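Local coordinates for protein transcription termination factor NusA (Planctomyces limnophilus, PDB 4MTN) that probably takes part in both termination and antitermination of transcription, binding the core RNA polymerase and nascent RNA, at residues 123-128 / 134-139; 145-150 / 171-176; 331-336 / 377-382; 346-351 / 355-360. One frame throughout, in Å; residues are numbered along the deposited sequence.

Contact 1 (123-128 / 134-139); sequences SAITVN and AILPRS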
loop_
_atom_site.group_PDB
_atom_site.type_symbol
_atom_site.label_atom_id
_atom_site.label_comp_id
_atom_site.label_asym_id
_atom_site.label_seq_id
_atom_site.Cartn_x
_atom_site.Cartn_y
_atom_site.Cartn_z
ATOM N N SER A 123 -10.914 13.600 -10.575
ATOM C CA SER A 123 -9.882 13.425 -9.559
ATOM C C SER A 123 -10.227 12.361 -8.520
ATOM O O SER A 123 -9.363 11.585 -8.111
ATOM C CB SER A 123 -9.612 14.759 -8.861
ATOM O OG SER A 123 -10.812 15.328 -8.369
ATOM N N ALA A 124 -11.483 12.323 -8.085
ATOM C CA ALA A 124 -11.875 11.395 -7.029
ATOM C C ALA A 124 -13.347 10.999 -7.091
ATOM O O ALA A 124 -14.160 11.668 -7.728
ATOM C CB ALA A 124 -11.557 11.996 -5.669
ATOM N N ILE A 125 -13.674 9.900 -6.417
ATOM C CA ILE A 125 -15.046 9.415 -6.325
ATOM C C ILE A 125 -15.491 9.362 -4.869
ATOM O O ILE A 125 -14.795 8.803 -4.023
ATOM C CB ILE A 125 -15.198 8.014 -6.950
ATOM C CG1 ILE A 125 -14.841 8.046 -8.437
ATOM C CG2 ILE A 125 -16.612 7.485 -6.751
ATOM C CD1 ILE A 125 -14.931 6.695 -9.109
ATOM N N THR A 126 -16.647 9.947 -4.578
ATOM C CA THR A 126 -17.177 9.949 -3.220
ATOM C C THR A 126 -18.186 8.820 -3.031
ATOM O O THR A 126 -19.199 8.757 -3.727
ATOM C CB THR A 126 -17.842 11.295 -2.871
ATOM O OG1 THR A 126 -16.923 12.364 -3.120
ATOM C CG2 THR A 126 -18.258 11.320 -1.410
ATOM N N VAL A 127 -17.900 7.933 -2.085
ATOM C CA VAL A 127 -18.738 6.764 -1.844
ATOM C C VAL A 127 -19.395 6.820 -0.468
ATOM O O VAL A 127 -18.723 7.035 0.541
ATOM C CB VAL A 127 -17.922 5.461 -1.958
ATOM C CG1 VAL A 127 -18.811 4.252 -1.716
ATOM C CG2 VAL A 127 -17.250 5.375 -3.320
ATOM N N ASN A 128 -20.709 6.624 -0.431
ATOM C CA ASN A 128 -21.441 6.627 0.829
ATOM C C ASN A 128 -21.608 5.221 1.390
ATOM O O ASN A 128 -22.345 4.407 0.839
ATOM C CB ASN A 128 -22.813 7.277 0.652
ATOM C CG ASN A 128 -23.652 7.221 1.914
ATOM O OD1 ASN A 128 -23.125 7.256 3.026
ATOM N ND2 ASN A 128 -24.966 7.132 1.748
ATOM N N ALA A 134 -16.878 8.359 2.110
ATOM C CA ALA A 134 -15.498 7.977 1.837
ATOM C C ALA A 134 -15.108 8.402 0.427
ATOM O O ALA A 134 -15.958 8.486 -0.459
ATOM C CB ALA A 134 -15.314 6.481 2.014
ATOM N N ILE A 135 -13.825 8.677 0.220
ATOM C CA ILE A 135 -13.360 9.104 -1.093
ATOM C C ILE A 135 -12.416 8.086 -1.728
ATOM O O ILE A 135 -11.589 7.474 -1.049
ATOM C CB ILE A 135 -12.661 10.482 -1.026
ATOM C CG1 ILE A 135 -11.538 10.485 0.016
ATOM C CG2 ILE A 135 -13.671 11.576 -0.718
ATOM C CD1 ILE A 135 -10.148 10.302 -0.567
ATOM N N LEU A 136 -12.563 7.904 -3.035
ATOM C CA LEU A 136 -11.662 7.064 -3.810
ATOM C C LEU A 136 -10.881 7.930 -4.797
ATOM O O LEU A 136 -11.435 8.392 -5.794
ATOM C CB LEU A 136 -12.446 5.975 -4.544
ATOM C CG LEU A 136 -11.681 5.034 -5.477
ATOM C CD1 LEU A 136 -10.652 4.222 -4.709
ATOM C CD2 LEU A 136 -12.647 4.116 -6.215
ATOM N N PRO A 137 -9.589 8.156 -4.518
ATOM C CA PRO A 137 -8.730 8.991 -5.365
ATOM C C PRO A 137 -8.322 8.298 -6.665
ATOM O O PRO A 137 -8.445 7.078 -6.769
ATOM C CB PRO A 137 -7.510 9.248 -4.478
ATOM C CG PRO A 137 -7.460 8.076 -3.564
ATOM C CD PRO A 137 -8.887 7.685 -3.310
ATOM N N ARG A 138 -7.848 9.080 -7.634
ATOM C CA ARG A 138 -7.404 8.556 -8.926
ATOM C C ARG A 138 -6.388 7.428 -8.794
ATOM O O ARG A 138 -6.525 6.382 -9.429
ATOM C CB ARG A 138 -6.792 9.672 -9.775
ATOM C CG ARG A 138 -7.775 10.421 -10.651
ATOM C CD ARG A 138 -7.038 11.338 -11.616
ATOM N NE ARG A 138 -6.248 12.347 -10.913
ATOM C CZ ARG A 138 -6.486 13.653 -10.966
ATOM N NH1 ARG A 138 -7.485 14.120 -11.702
ATOM N NH2 ARG A 138 -5.715 14.496 -10.293
ATOM N N SER A 139 -5.371 7.654 -7.968
ATOM C CA SER A 139 -4.268 6.712 -7.810
ATOM C C SER A 139 -4.727 5.335 -7.340
ATOM O O SER A 139 -4.088 4.325 -7.635
ATOM C CB SER A 139 -3.238 7.275 -6.828
ATOM O OG SER A 139 -3.850 7.660 -5.609
#
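Ile125 and Leu136 bond to each other twice through their backbones. Leu136 N reaches Ile125 O at 2.6 Å. The return bond, Ile125 N to Leu136 O, is 2.8 Å long. Val127 and Ala134 form a second doubly bonded pair. Val127 N meets Ala134 O at 2.6 Å, and Ala134 N meets Val127 O at 2.8 Å. Both of these bonds are close to straight at the hydrogen. Arg138 N to Ser123 O adds a weak, bent bond at the end of the ladder.

Ala124 with Pro137 and Thr126 with Ile135 are the non-hydrogen-bonded pairs. This is the antiparallel hairpin of strands 124-128 and 133-137 in the S1 RNA-binding domain, a member of the OB clan. Strand 112-120 flanks 124-128, and strand 167-172 runs parallel to 133-137, so both hairpin strands are paired on their outer edges too.

Ile125, Val127, Ala134 and Leu136 share the buried face. There Ile125 CB lies alongside Leu136 CB at 4.2 Å. Leu136 CG stands opposite the backbone N (chi1 177°), and the side chain packs on Met141 and Arg173. The other face carries Ala124, Thr126, Ile135 and Pro137 and is partly exposed. Thr126 OG1 passes Ile135 CG2 at 4.1 Å, the two side chains slanting across each other. At the exposed end of the hairpin the Arg138 chain bends at chi3 (-61°). One face of its guanidinium then lies over Ser123 CA, with Arg138 NH1 3.6 Å from Ser123 CB.

Contact 2 (145-150 / 171-176); sequences ESHRPN and LSRAHP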
loop_
_atom_site.group_PDB
_atom_site.type_symbol
_atom_site.label_atom_id
_atom_site.label_comp_id
_atom_site.label_asym_id
_atom_site.label_seq_id
_atom_site.Cartn_x
_atom_site.Cartn_y
_atom_site.Cartn_z
ATOM N N GLU A 145 -12.507 2.324 -15.434
ATOM C CA GLU A 145 -13.749 1.839 -14.838
ATOM C C GLU A 145 -14.813 2.928 -14.758
ATOM O O GLU A 145 -14.502 4.108 -14.595
ATOM C CB GLU A 145 -13.491 1.265 -13.446
ATOM C CG GLU A 145 -13.002 -0.173 -13.453
ATOM C CD GLU A 145 -13.112 -0.828 -12.091
ATOM O OE1 GLU A 145 -13.294 -0.098 -11.094
ATOM O OE2 GLU A 145 -13.021 -2.072 -12.019
ATOM N N SER A 146 -16.072 2.515 -14.871
ATOM C CA SER A 146 -17.198 3.438 -14.818
ATOM C C SER A 146 -17.959 3.316 -13.503
ATOM O O SER A 146 -18.466 2.247 -13.164
ATOM C CB SER A 146 -18.148 3.190 -15.991
ATOM O OG SER A 146 -19.317 3.984 -15.875
ATOM N N HIS A 147 -18.031 4.418 -12.765
ATOM C CA HIS A 147 -18.789 4.452 -11.523
ATOM C C HIS A 147 -19.688 5.683 -11.496
ATOM O O HIS A 147 -19.209 6.817 -11.493
ATOM C CB HIS A 147 -17.849 4.438 -10.317
ATOM C CG HIS A 147 -16.934 3.253 -10.284
ATOM N ND1 HIS A 147 -17.370 1.985 -9.965
ATOM C CD2 HIS A 147 -15.607 3.144 -10.535
ATOM C CE1 HIS A 147 -16.351 1.144 -10.018
ATOM N NE2 HIS A 147 -15.271 1.822 -10.361
ATOM N N ARG A 148 -20.995 5.446 -11.466
ATOM C CA ARG A 148 -21.979 6.512 -11.597
ATOM C C ARG A 148 -22.765 6.675 -10.301
ATOM O O ARG A 148 -22.861 5.731 -9.519
ATOM C CB ARG A 148 -22.923 6.215 -12.767
ATOM C CG ARG A 148 -22.212 5.736 -14.024
ATOM C CD ARG A 148 -23.186 5.516 -15.170
ATOM N NE ARG A 148 -23.740 6.772 -15.666
ATOM C CZ ARG A 148 -23.173 7.520 -16.607
ATOM N NH1 ARG A 148 -22.027 7.140 -17.157
ATOM N NH2 ARG A 148 -23.748 8.650 -16.997
ATOM N N PRO A 149 -23.309 7.881 -10.060
ATOM C CA PRO A 149 -24.096 8.160 -8.853
ATOM C C PRO A 149 -25.200 7.134 -8.598
ATOM O O PRO A 149 -25.807 6.634 -9.548
ATOM C CB PRO A 149 -24.692 9.537 -9.143
ATOM C CG PRO A 149 -23.675 10.192 -10.004
ATOM C CD PRO A 149 -23.097 9.099 -10.865
ATOM N N ASN A 150 -25.434 6.828 -7.323
ATOM C CA ASN A 150 -26.430 5.843 -6.902
ATOM C C ASN A 150 -26.184 4.452 -7.483
ATOM O O ASN A 150 -27.110 3.800 -7.965
ATOM C CB ASN A 150 -27.841 6.317 -7.269
ATOM C CG ASN A 150 -28.331 7.435 -6.369
ATOM O OD1 ASN A 150 -27.553 8.042 -5.634
ATOM N ND2 ASN A 150 -29.629 7.711 -6.424
ATOM N N LEU A 171 -10.402 4.927 0.207
ATOM C CA LEU A 171 -10.533 3.559 -0.280
ATOM C C LEU A 171 -9.554 3.266 -1.411
ATOM O O LEU A 171 -8.884 4.168 -1.915
ATOM C CB LEU A 171 -11.965 3.310 -0.756
ATOM C CG LEU A 171 -13.081 3.836 0.148
ATOM C CD1 LEU A 171 -14.422 3.756 -0.562
ATOM C CD2 LEU A 171 -13.118 3.069 1.462
ATOM N N SER A 172 -9.476 2.000 -1.811
ATOM C CA SER A 172 -8.716 1.611 -2.994
ATOM C C SER A 172 -9.327 0.390 -3.674
ATOM O O SER A 172 -9.654 -0.589 -3.005
ATOM C CB SER A 172 -7.260 1.326 -2.618
ATOM O OG SER A 172 -6.495 0.992 -3.762
ATOM N N ARG A 173 -9.489 0.438 -4.992
ATOM C CA ARG A 173 -9.742 -0.789 -5.742
ATOM C C ARG A 173 -8.462 -1.281 -6.412
ATOM O O ARG A 173 -8.431 -2.365 -6.992
ATOM C CB ARG A 173 -10.838 -0.577 -6.786
ATOM C CG ARG A 173 -12.007 0.262 -6.301
ATOM C CD ARG A 173 -13.335 -0.383 -6.661
ATOM N NE ARG A 173 -13.320 -0.993 -7.987
ATOM C CZ ARG A 173 -14.121 -1.988 -8.354
ATOM N NH1 ARG A 173 -14.996 -2.489 -7.492
ATOM N NH2 ARG A 173 -14.045 -2.490 -9.579
ATOM N N ALA A 174 -7.407 -0.475 -6.323
ATOM C CA ALA A 174 -6.144 -0.778 -6.989
ATOM C C ALA A 174 -5.141 -1.488 -6.083
ATOM O O ALA A 174 -4.102 -1.959 -6.547
ATOM C CB ALA A 174 -5.530 0.499 -7.540
ATOM N N HIS A 175 -5.452 -1.561 -4.793
ATOM C CA HIS A 175 -4.532 -2.149 -3.825
ATOM C C HIS A 175 -4.536 -3.670 -3.932
ATOM O O HIS A 175 -5.581 -4.270 -4.185
ATOM C CB HIS A 175 -4.900 -1.716 -2.403
ATOM C CG HIS A 175 -3.783 -1.865 -1.416
ATOM N ND1 HIS A 175 -3.496 -3.060 -0.792
ATOM C CD2 HIS A 175 -2.882 -0.970 -0.949
ATOM C CE1 HIS A 175 -2.465 -2.894 0.018
ATOM N NE2 HIS A 175 -2.073 -1.636 -0.057
ATOM N N PRO A 176 -3.361 -4.296 -3.755
ATOM C CA PRO A 176 -3.247 -5.758 -3.746
ATOM C C PRO A 176 -4.217 -6.417 -2.769
ATOM O O PRO A 176 -4.750 -7.483 -3.068
ATOM C CB PRO A 176 -1.799 -5.989 -3.312
ATOM C CG PRO A 176 -1.078 -4.790 -3.805
ATOM C CD PRO A 176 -2.042 -3.642 -3.677
#
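Glu145 and Arg173 form a salt bridge. Arg173 NH2 meets Glu145 OE2 at 2.7 Å, on the syn side of the carboxylate and close to the guanidinium plane. Arg173 NE also points to Glu145 OE1, but that bond is weak at 3.2 Å. The two flat groups are turned 49° apart, so they do not face each other as a flat pair. His147 NE2 gives Glu145 OE1 a second donor at 2.9 Å. It comes from above the carboxylate plane, while OE1 lies in the plane of the imidazole. The His147 ring stands steeply over one face of the guanidinium, with CE1 above its centre.

The contact joins the loop between strands 133-137 and 152-162 of the S1 domain to the residues that follow strand 167-172. The Arg173 chain bends at chi2 and chi3 on its way to the carboxylate, and it packs on Leu136, Ile142 and Ala155. Its NH1 bonds to Arg154 O, and NH2 has a weak bond to Glu239 O, within the NusA-like KH range. Further out, Asn120 ND2 holds His147 O, Arg202 NH1 bonds to both Arg173 O and His175 O, and His175 ND1 caps the next helix at Asp177 N.

Contact 3 (331-336 / 377-382); sequences QIPGVS and VEYAER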
loop_
_atom_site.group_PDB
_atom_site.type_symbol
_atom_site.label_atom_id
_atom_site.label_comp_id
_atom_site.label_asym_id
_atom_site.label_seq_id
_atom_site.Cartn_x
_atom_site.Cartn_y
_atom_site.Cartn_z
ATOM N N GLN A 331 39.434 -0.476 -15.905
ATOM C CA GLN A 331 39.743 0.891 -16.313
ATOM C C GLN A 331 39.888 1.803 -15.102
ATOM O O GLN A 331 40.702 2.727 -15.100
ATOM C CB GLN A 331 38.662 1.435 -17.248
ATOM C CG GLN A 331 38.713 0.876 -18.660
ATOM C CD GLN A 331 37.672 1.504 -19.564
ATOM O OE1 GLN A 331 36.579 1.856 -19.121
ATOM N NE2 GLN A 331 38.008 1.653 -20.840
ATOM N N ILE A 332 39.089 1.536 -14.074
ATOM C CA ILE A 332 39.147 2.307 -12.840
ATOM C C ILE A 332 40.451 2.047 -12.096
ATOM O O ILE A 332 40.754 0.906 -11.747
ATOM C CB ILE A 332 37.966 1.974 -11.908
ATOM C CG1 ILE A 332 36.635 2.230 -12.616
ATOM C CG2 ILE A 332 38.057 2.782 -10.622
ATOM C CD1 ILE A 332 35.424 1.855 -11.789
ATOM N N PRO A 333 41.235 3.110 -11.862
ATOM C CA PRO A 333 42.456 2.981 -11.062
ATOM C C PRO A 333 42.123 2.618 -9.620
ATOM O O PRO A 333 41.239 3.228 -9.018
ATOM C CB PRO A 333 43.091 4.373 -11.156
ATOM C CG PRO A 333 41.957 5.288 -11.473
ATOM C CD PRO A 333 41.019 4.490 -12.329
ATOM N N GLY A 334 42.823 1.631 -9.075
ATOM C CA GLY A 334 42.527 1.146 -7.742
ATOM C C GLY A 334 41.748 -0.153 -7.796
ATOM O O GLY A 334 41.556 -0.815 -6.775
ATOM N N VAL A 335 41.289 -0.514 -8.991
ATOM C CA VAL A 335 40.613 -1.789 -9.191
ATOM C C VAL A 335 41.529 -2.765 -9.921
ATOM O O VAL A 335 41.800 -2.607 -11.112
ATOM C CB VAL A 335 39.305 -1.626 -9.992
ATOM C CG1 VAL A 335 38.651 -2.980 -10.223
ATOM C CG2 VAL A 335 38.352 -0.687 -9.269
ATOM N N SER A 336 42.002 -3.773 -9.195
ATOM C CA SER A 336 42.874 -4.794 -9.765
ATOM C C SER A 336 42.081 -5.764 -10.631
ATOM O O SER A 336 40.857 -5.852 -10.515
ATOM C CB SER A 336 43.609 -5.554 -8.659
ATOM O OG SER A 336 42.699 -6.246 -7.822
ATOM N N VAL A 377 33.508 4.008 -5.897
ATOM C CA VAL A 377 32.080 4.259 -6.049
ATOM C C VAL A 377 31.832 5.517 -6.880
ATOM O O VAL A 377 30.941 5.543 -7.730
ATOM C CB VAL A 377 31.385 4.396 -4.677
ATOM C CG1 VAL A 377 29.931 4.813 -4.844
ATOM C CG2 VAL A 377 31.479 3.088 -3.906
ATOM N N GLU A 378 32.637 6.550 -6.644
ATOM C CA GLU A 378 32.511 7.802 -7.386
ATOM C C GLU A 378 32.833 7.613 -8.867
ATOM O O GLU A 378 32.239 8.266 -9.726
ATOM C CB GLU A 378 33.416 8.879 -6.785
ATOM C CG GLU A 378 32.981 9.353 -5.407
ATOM C CD GLU A 378 33.627 10.667 -5.010
ATOM O OE1 GLU A 378 34.070 11.409 -5.912
ATOM O OE2 GLU A 378 33.692 10.959 -3.798
ATOM N N TYR A 379 33.777 6.723 -9.160
ATOM C CA TYR A 379 34.097 6.379 -10.542
ATOM C C TYR A 379 32.904 5.726 -11.226
ATOM O O TYR A 379 32.560 6.067 -12.358
ATOM C CB TYR A 379 35.304 5.442 -10.607
ATOM C CG TYR A 379 36.635 6.148 -10.692
ATOM C CD1 TYR A 379 37.121 6.610 -11.908
ATOM C CD2 TYR A 379 37.412 6.343 -9.559
ATOM C CE1 TYR A 379 38.341 7.253 -11.991
ATOM C CE2 TYR A 379 38.630 6.984 -9.632
ATOM C CZ TYR A 379 39.091 7.437 -10.849
ATOM O OH TYR A 379 40.308 8.076 -10.923
ATOM N N ALA A 380 32.281 4.783 -10.526
ATOM C CA ALA A 380 31.136 4.058 -11.061
ATOM C C ALA A 380 29.953 4.994 -11.285
ATOM O O ALA A 380 29.212 4.844 -12.254
ATOM C CB ALA A 380 30.748 2.922 -10.130
ATOM N N GLU A 381 29.782 5.959 -10.387
ATOM C CA GLU A 381 28.719 6.946 -10.522
ATOM C C GLU A 381 28.938 7.812 -11.758
ATOM O O GLU A 381 28.015 8.039 -12.539
ATOM C CB GLU A 381 28.634 7.824 -9.271
ATOM C CG GLU A 381 28.092 7.109 -8.044
ATOM C CD GLU A 381 28.098 7.987 -6.807
ATOM O OE1 GLU A 381 28.662 9.099 -6.868
ATOM O OE2 GLU A 381 27.537 7.564 -5.774
ATOM N N ARG A 382 30.168 8.290 -11.925
ATOM C CA ARG A 382 30.530 9.109 -13.076
ATOM C C ARG A 382 30.395 8.336 -14.382
ATOM O O ARG A 382 29.812 8.827 -15.349
ATOM C CB ARG A 382 31.960 9.633 -12.937
ATOM C CG ARG A 382 32.105 10.852 -12.046
ATOM C CD ARG A 382 33.553 11.319 -11.995
ATOM N NE ARG A 382 34.102 11.558 -13.329
ATOM C CZ ARG A 382 34.008 12.713 -13.980
ATOM N NH1 ARG A 382 33.381 13.741 -13.424
ATOM N NH2 ARG A 382 34.539 12.842 -15.188
#
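Ile332 starts a type II beta turn that ends at Val335 and sets its side chain against Tyr379 of helix 370-399. Val335 N closes the turn on Ile332 O at 3.1 Å. The turn links helices 316-330 and 337-345 and fits the hairpin of a helix-hairpin-helix domain. Gly334 sits in it with positive phi (102°), where a side chain would press on the carbonyl of Pro333. Ser336 ends the hairpin as N-cap of helix 337-345, its OG bonded to Leu339 N.

No hydrogen bond crosses the contact. It is held by apolar packing around one aromatic ring. Ile332 CG2 lies over a face of the Tyr379 ring, 4.0 Å from the centroid, in a CH-pi contact. The ring atom nearest to Ile332 CG2 is Tyr379 CG at 3.7 Å. With chi1 at -58°, CG2 is anti to the backbone N, and CG1 takes the place beside that nitrogen. The CG1 branch runs past the root of the ring and brings Ile332 CD1 to Tyr379 CB at 3.8 Å. Ile332 also touches Phe351 of helix 351-355. An alanine here would lack CG1, CG2 and CD1, and is likely to leave a gap beneath the inner half of the tyrosine ring and against Phe351.

Pro333 takes the outer half of the ring, at a more exposed place. Its ring crosses the tyrosine side chain at about a right angle. Pro333 CD makes an off-centre CH-pi contact, 4.2 Å from the Tyr379 ring centroid, and Pro333 CG lies 3.6 Å from Tyr379 CZ.

Contact 4 (346-351 / 355-360); sequences QGFLSF and SVIEPD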
loop_
_atom_site.group_PDB
_atom_site.type_symbol
_atom_site.label_atom_id
_atom_site.label_comp_id
_atom_site.label_asym_id
_atom_site.label_seq_id
_atom_site.Cartn_x
_atom_site.Cartn_y
_atom_site.Cartn_z
ATOM N N GLN A 346 30.449 -11.965 -8.371
ATOM C CA GLN A 346 29.429 -11.764 -7.349
ATOM C C GLN A 346 28.159 -11.130 -7.918
ATOM O O GLN A 346 27.221 -10.831 -7.178
ATOM C CB GLN A 346 29.981 -10.907 -6.211
ATOM C CG GLN A 346 29.395 -11.248 -4.854
ATOM C CD GLN A 346 29.840 -12.607 -4.351
ATOM O OE1 GLN A 346 30.900 -13.107 -4.732
ATOM N NE2 GLN A 346 29.031 -13.213 -3.490
ATOM N N GLY A 347 28.133 -10.923 -9.232
ATOM C CA GLY A 347 26.938 -10.434 -9.898
ATOM C C GLY A 347 26.973 -8.988 -10.356
ATOM O O GLY A 347 25.988 -8.480 -10.892
ATOM N N PHE A 348 28.104 -8.320 -10.150
ATOM C CA PHE A 348 28.255 -6.937 -10.589
ATOM C C PHE A 348 28.697 -6.880 -12.047
ATOM O O PHE A 348 29.754 -7.397 -12.406
ATOM C CB PHE A 348 29.255 -6.197 -9.700
ATOM C CG PHE A 348 28.813 -6.068 -8.272
ATOM C CD1 PHE A 348 28.082 -4.968 -7.856
ATOM C CD2 PHE A 348 29.123 -7.050 -7.346
ATOM C CE1 PHE A 348 27.672 -4.849 -6.543
ATOM C CE2 PHE A 348 28.715 -6.935 -6.032
ATOM C CZ PHE A 348 27.987 -5.834 -5.631
ATOM N N LEU A 349 27.880 -6.249 -12.885
ATOM C CA LEU A 349 28.146 -6.203 -14.318
ATOM C C LEU A 349 28.372 -4.776 -14.810
ATOM O O LEU A 349 29.465 -4.436 -15.263
ATOM C CB LEU A 349 26.996 -6.851 -15.090
ATOM C CG LEU A 349 26.756 -8.329 -14.771
ATOM C CD1 LEU A 349 25.517 -8.847 -15.485
ATOM C CD2 LEU A 349 27.979 -9.161 -15.133
ATOM N N SER A 350 27.336 -3.949 -14.725
ATOM C CA SER A 350 27.430 -2.565 -15.175
ATOM C C SER A 350 28.046 -1.671 -14.103
ATOM O O SER A 350 28.356 -2.129 -13.003
ATOM C CB SER A 350 26.049 -2.037 -15.567
ATOM O OG SER A 350 25.172 -2.027 -14.454
ATOM N N PHE A 351 28.215 -0.392 -14.428
ATOM C CA PHE A 351 28.751 0.573 -13.475
ATOM C C PHE A 351 27.668 1.019 -12.502
ATOM O O PHE A 351 27.963 1.520 -11.417
ATOM C CB PHE A 351 29.344 1.782 -14.202
ATOM C CG PHE A 351 30.679 1.512 -14.836
ATOM C CD1 PHE A 351 31.846 1.614 -14.095
ATOM C CD2 PHE A 351 30.770 1.154 -16.171
ATOM C CE1 PHE A 351 33.076 1.364 -14.673
ATOM C CE2 PHE A 351 31.998 0.902 -16.754
ATOM C CZ PHE A 351 33.153 1.008 -16.004
ATOM N N SER A 355 28.168 1.224 -8.471
ATOM C CA SER A 355 27.949 2.488 -7.777
ATOM C C SER A 355 27.047 2.310 -6.562
ATOM O O SER A 355 27.143 3.063 -5.594
ATOM C CB SER A 355 27.348 3.525 -8.729
ATOM O OG SER A 355 26.109 3.081 -9.253
ATOM N N VAL A 356 26.172 1.312 -6.619
ATOM C CA VAL A 356 25.232 1.057 -5.534
ATOM C C VAL A 356 25.765 0.022 -4.545
ATOM O O VAL A 356 25.059 -0.376 -3.618
ATOM C CB VAL A 356 23.866 0.584 -6.069
ATOM C CG1 VAL A 356 23.284 1.616 -7.021
ATOM C CG2 VAL A 356 23.997 -0.768 -6.751
ATOM N N ILE A 357 27.004 -0.418 -4.748
ATOM C CA ILE A 357 27.612 -1.413 -3.869
ATOM C C ILE A 357 27.732 -0.881 -2.444
ATOM O O ILE A 357 27.848 0.327 -2.224
ATOM C CB ILE A 357 29.011 -1.850 -4.370
ATOM C CG1 ILE A 357 29.384 -3.222 -3.800
ATOM C CG2 ILE A 357 30.075 -0.822 -4.006
ATOM C CD1 ILE A 357 30.756 -3.706 -4.213
ATOM N N GLU A 358 27.675 -1.788 -1.476
ATOM C CA GLU A 358 27.894 -1.427 -0.086
ATOM C C GLU A 358 29.383 -1.201 0.142
ATOM O O GLU A 358 30.195 -2.082 -0.143
ATOM C CB GLU A 358 27.362 -2.515 0.849
ATOM C CG GLU A 358 27.367 -2.132 2.322
ATOM C CD GLU A 358 26.311 -1.098 2.661
ATOM O OE1 GLU A 358 25.356 -0.936 1.872
ATOM O OE2 GLU A 358 26.434 -0.447 3.721
ATOM N N PRO A 359 29.746 -0.010 0.642
ATOM C CA PRO A 359 31.143 0.362 0.892
ATOM C C PRO A 359 31.878 -0.659 1.754
ATOM O O PRO A 359 33.011 -1.019 1.439
ATOM C CB PRO A 359 31.023 1.703 1.619
ATOM C CG PRO A 359 29.732 2.267 1.143
ATOM C CD PRO A 359 28.818 1.088 0.968
ATOM N N ASP A 360 31.228 -1.122 2.818
ATOM C CA ASP A 360 31.827 -2.089 3.732
ATOM C C ASP A 360 32.177 -3.392 3.021
ATOM O O ASP A 360 33.235 -3.976 3.259
ATOM C CB ASP A 360 30.880 -2.373 4.899
ATOM C CG ASP A 360 30.268 -1.110 5.471
ATOM O OD1 ASP A 360 30.888 -0.035 5.338
ATOM O OD2 ASP A 360 29.166 -1.196 6.053
#
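A buried apolar contact between Phe348 and Ile357 joins the loops that lead into and out of the short helix 351-355 in the helix-hairpin-helix domain. The CE1 and CZ atoms of the phenyl ring do the touching. Phe348 CZ lies 3.5 Å from Ile357 CG1, and CE1 is almost as near. Ile357 CD1 makes an off-centre CH-pi contact, 4.2 Å from the Phe348 ring centroid. The two side chains cross at about a right angle. Ile357 CG1 is anti to the backbone N (chi1 -158°), which extends the CG1-CD1 branch to the ring. A serine in place of Phe348 would probably leave this branch without its aromatic partner and open a gap in the buried interior.

The helix between them adds a backbone bond, Ser355 N to Phe351 O at 3.0 Å. Ser355 OG turns back to bond with Glu352 O. Gly347, with positive phi, ends helix 337-345 in a Schellman motif, and the chain then runs into Phe348.

Leu343 of helix 337-345 touches both Phe348 and Ile357. Tyr329 of helix 316-330 also packs on Phe348, as do Met275 and Leu276. Phe351 packs on Glu383 and Ile387 of helix 370-399.

Overall arrangement
From the N terminus, contact 1 comes first and closes the short hairpin loop of the S1 domain. Contact 2 follows in series and closes a longer loop that holds strand 152-162 and most of strand 167-172. The two touch in one sheet, where Leu136 packs against Leu171 and Ser172. The chain then passes through the KH region to the helix-hairpin-helix domain, on the opposite side of the chain's centre. There contact 3 closes a largely helical loop of 40 residues, and contact 4 is nested inside it. These two touch where Ala380 meets Phe351 and Ser355. The centres of contacts 1 and 3 lie about 50 Å apart.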